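Local coordinates for CEP104 (Gallus gallus, PDB 5JO8), which is a centriolar protein whose all-helical TOG domain probably binds tubulin or microtubules, at residues P256-A259 against S260-K263. Sequence-based numbering, arbitrary orientation.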
ATOM      1  N   PRO A 256      -7.728  12.412  30.187  1.00 22.82           N
ATOM      2  CA  PRO A 256      -9.012  12.592  30.867  1.00 31.27           C
ATOM      3  C   PRO A 256      -9.682  13.919  30.506  1.00 25.63           C
ATOM      4  O   PRO A 256      -9.021  14.916  30.233  1.00 25.85           O
ATOM      5  CB  PRO A 256      -8.644  12.522  32.351  1.00 32.89           C
ATOM      6  CG  PRO A 256      -7.190  12.832  32.412  1.00 25.58           C
ATOM      7  CD  PRO A 256      -6.591  12.371  31.122  1.00 24.40           C
ATOM      8  N   ASP A 257     -11.006  13.905  30.474  1.00 28.43           N
ATOM      9  CA  ASP A 257     -11.769  15.088  30.115  1.00 25.95           C
ATOM     10  C   ASP A 257     -11.759  16.056  31.293  1.00 25.00           C
ATOM     11  O   ASP A 257     -12.031  15.665  32.420  1.00 31.51           O
ATOM     12  CB  ASP A 257     -13.198  14.672  29.758  1.00 30.18           C
ATOM     13  CG  ASP A 257     -14.056  15.832  29.275  1.00 24.42           C
ATOM     14  OD1 ASP A 257     -13.516  16.928  28.990  1.00 27.82           O
ATOM     15  OD2 ASP A 257     -15.282  15.624  29.160  1.00 28.11           O
ATOM     16  N   ASP A 258     -11.402  17.305  31.026  1.00 24.89           N
ATOM     17  CA  ASP A 258     -11.580  18.365  32.019  1.00 26.03           C
ATOM     18  C   ASP A 258     -11.657  19.736  31.361  1.00 29.97           C
ATOM     19  O   ASP A 258     -11.465  19.865  30.149  1.00 28.15           O
ATOM     20  CB  ASP A 258     -10.508  18.321  33.119  1.00 35.26           C
ATOM     21  CG  ASP A 258      -9.095  18.362  32.579  1.00 25.28           C
ATOM     22  OD1 ASP A 258      -8.833  19.040  31.558  1.00 25.44           O
ATOM     23  OD2 ASP A 258      -8.226  17.710  33.208  1.00 32.80           O
ATOM     24  N   ALA A 259     -11.952  20.751  32.172  1.00 30.09           N
ATOM     25  CA  ALA A 259     -12.082  22.110  31.684  1.00 32.22           C
ATOM     26  C   ALA A 259     -10.843  22.585  30.932  1.00 28.98           C
ATOM     27  O   ALA A 259     -10.954  23.265  29.909  1.00 32.25           O
ATOM     28  CB  ALA A 259     -12.391  23.053  32.842  1.00 25.44           C
ATOM     29  N   SER A 260      -9.665  22.226  31.441  1.00 27.41           N
ATOM     30  CA  SER A 260      -8.423  22.729  30.870  1.00 28.82           C
ATOM     31  C   SER A 260      -8.210  22.190  29.456  1.00 32.41           C
ATOM     32  O   SER A 260      -7.847  22.931  28.538  1.00 32.08           O
ATOM     33  CB  SER A 260      -7.236  22.360  31.766  1.00 32.81           C
ATOM     34  OG  SER A 260      -6.010  22.790  31.196  1.00 43.75           O
ATOM     35  N   ILE A 261      -8.467  20.904  29.278  1.00 24.56           N
ATOM     36  CA  ILE A 261      -8.211  20.278  27.985  1.00 32.88           C
ATOM     37  C   ILE A 261      -9.204  20.746  26.926  1.00 37.70           C
ATOM     38  O   ILE A 261      -8.895  20.740  25.736  1.00 32.00           O
ATOM     39  CB  ILE A 261      -8.137  18.741  28.088  1.00 28.19           C
ATOM     40  CG1 ILE A 261      -7.305  18.179  26.933  1.00 34.90           C
ATOM     41  CG2 ILE A 261      -9.539  18.121  28.104  1.00 28.60           C
ATOM     42  CD1 ILE A 261      -7.194  16.677  26.952  1.00 29.77           C
ATOM     43  N   ARG A 262     -10.391  21.166  27.361  1.00 30.49           N
ATOM     44  CA  ARG A 262     -11.411  21.661  26.438  1.00 32.61           C
ATOM     45  C   ARG A 262     -11.077  23.033  25.862  1.00 33.19           C
ATOM     46  O   ARG A 262     -11.754  23.507  24.951  1.00 37.28           O
ATOM     47  CB  ARG A 262     -12.781  21.681  27.114  1.00 31.93           C
ATOM     48  CG  ARG A 262     -13.437  20.318  27.170  1.00 30.05           C
ATOM     49  CD  ARG A 262     -14.491  20.221  28.265  1.00 30.20           C
ATOM     50  NE  ARG A 262     -15.186  18.936  28.196  1.00 26.86           N
ATOM     51  CZ  ARG A 262     -16.240  18.707  27.423  1.00 29.31           C
ATOM     52  NH1 ARG A 262     -16.727  19.688  26.665  1.00 28.11           N
ATOM     53  NH2 ARG A 262     -16.809  17.505  27.405  1.00 26.79           N
ATOM     54  N   LYS A 263     -10.032  23.666  26.388  1.00 34.46           N
ATOM     55  CA  LYS A 263      -9.545  24.923  25.824  1.00 43.55           C
ATOM     56  C   LYS A 263      -8.951  24.687  24.434  1.00 45.19           C
ATOM     57  O   LYS A 263      -8.847  25.612  23.628  1.00 47.12           O
ATOM     58  CB  LYS A 263      -8.509  25.574  26.744  1.00 45.65           C
ATOM     59  CG  LYS A 263      -9.035  25.943  28.127  1.00 54.92           C
ATOM     60  CD  LYS A 263      -7.901  26.412  29.032  1.00 64.44           C
ATOM     61  CE  LYS A 263      -8.363  26.588  30.469  1.00 63.23           C
ATOM     62  NZ  LYS A 263      -7.224  26.824  31.404  1.00 62.83           N
TER
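At the edge of the Arg262 guanidinium lies the carboxylate of Asp257, the two planes only 30° apart and so nearly coplanar; Asp258 O also sits at the edge, near the guanidinium plane. Arg262 takes hold side-on: NE reaches Asp257 OD1 at 2.7 Å, on that oxygen's syn lone pair though tilted from the guanidinium plane, while NH2 meets Asp257 OD2 at 3.0 Å, in the guanidinium plane. The Arg262 chain runs extended from CG to NE, which carries the group back over the turn to an aspartate five residues earlier. Arginine suits this place because its third nitrogen remains available: NH1 forms a salt bridge with Asp272 of helix 265-276, and Phe271 of the same helix touches both Asp257 and Arg262.

The backbone turns between Asp258 and Arg262. The Asp258 side chain folds back on its own main chain, CG lying between N and the carbonyl carbon (chi1 55°), and OD1 accepts the bond from Ile261 N at 3.0 Å, the donor nearly in line with the C-O bond. So short a carboxylate can reach a main-chain N-H three residues on, where backbone angles turn helical ahead of helix 265-276. Asp258 O receives Arg262 N at 3.3 Å; a weaker bond from the same amide goes to Ala259 O. Ile261 CG2 lies 3.3 Å from Asp258 O, close to a polar atom; its apolar contact is with Tyr267 of helix 265-276.

With two acids sharing one guanidinium, Arg262 probably stays protonated and Asp257 ionised. Arg262 bridges Asp257 and Asp272, and so probably ties this surface loop electrostatically to the chain's last helix.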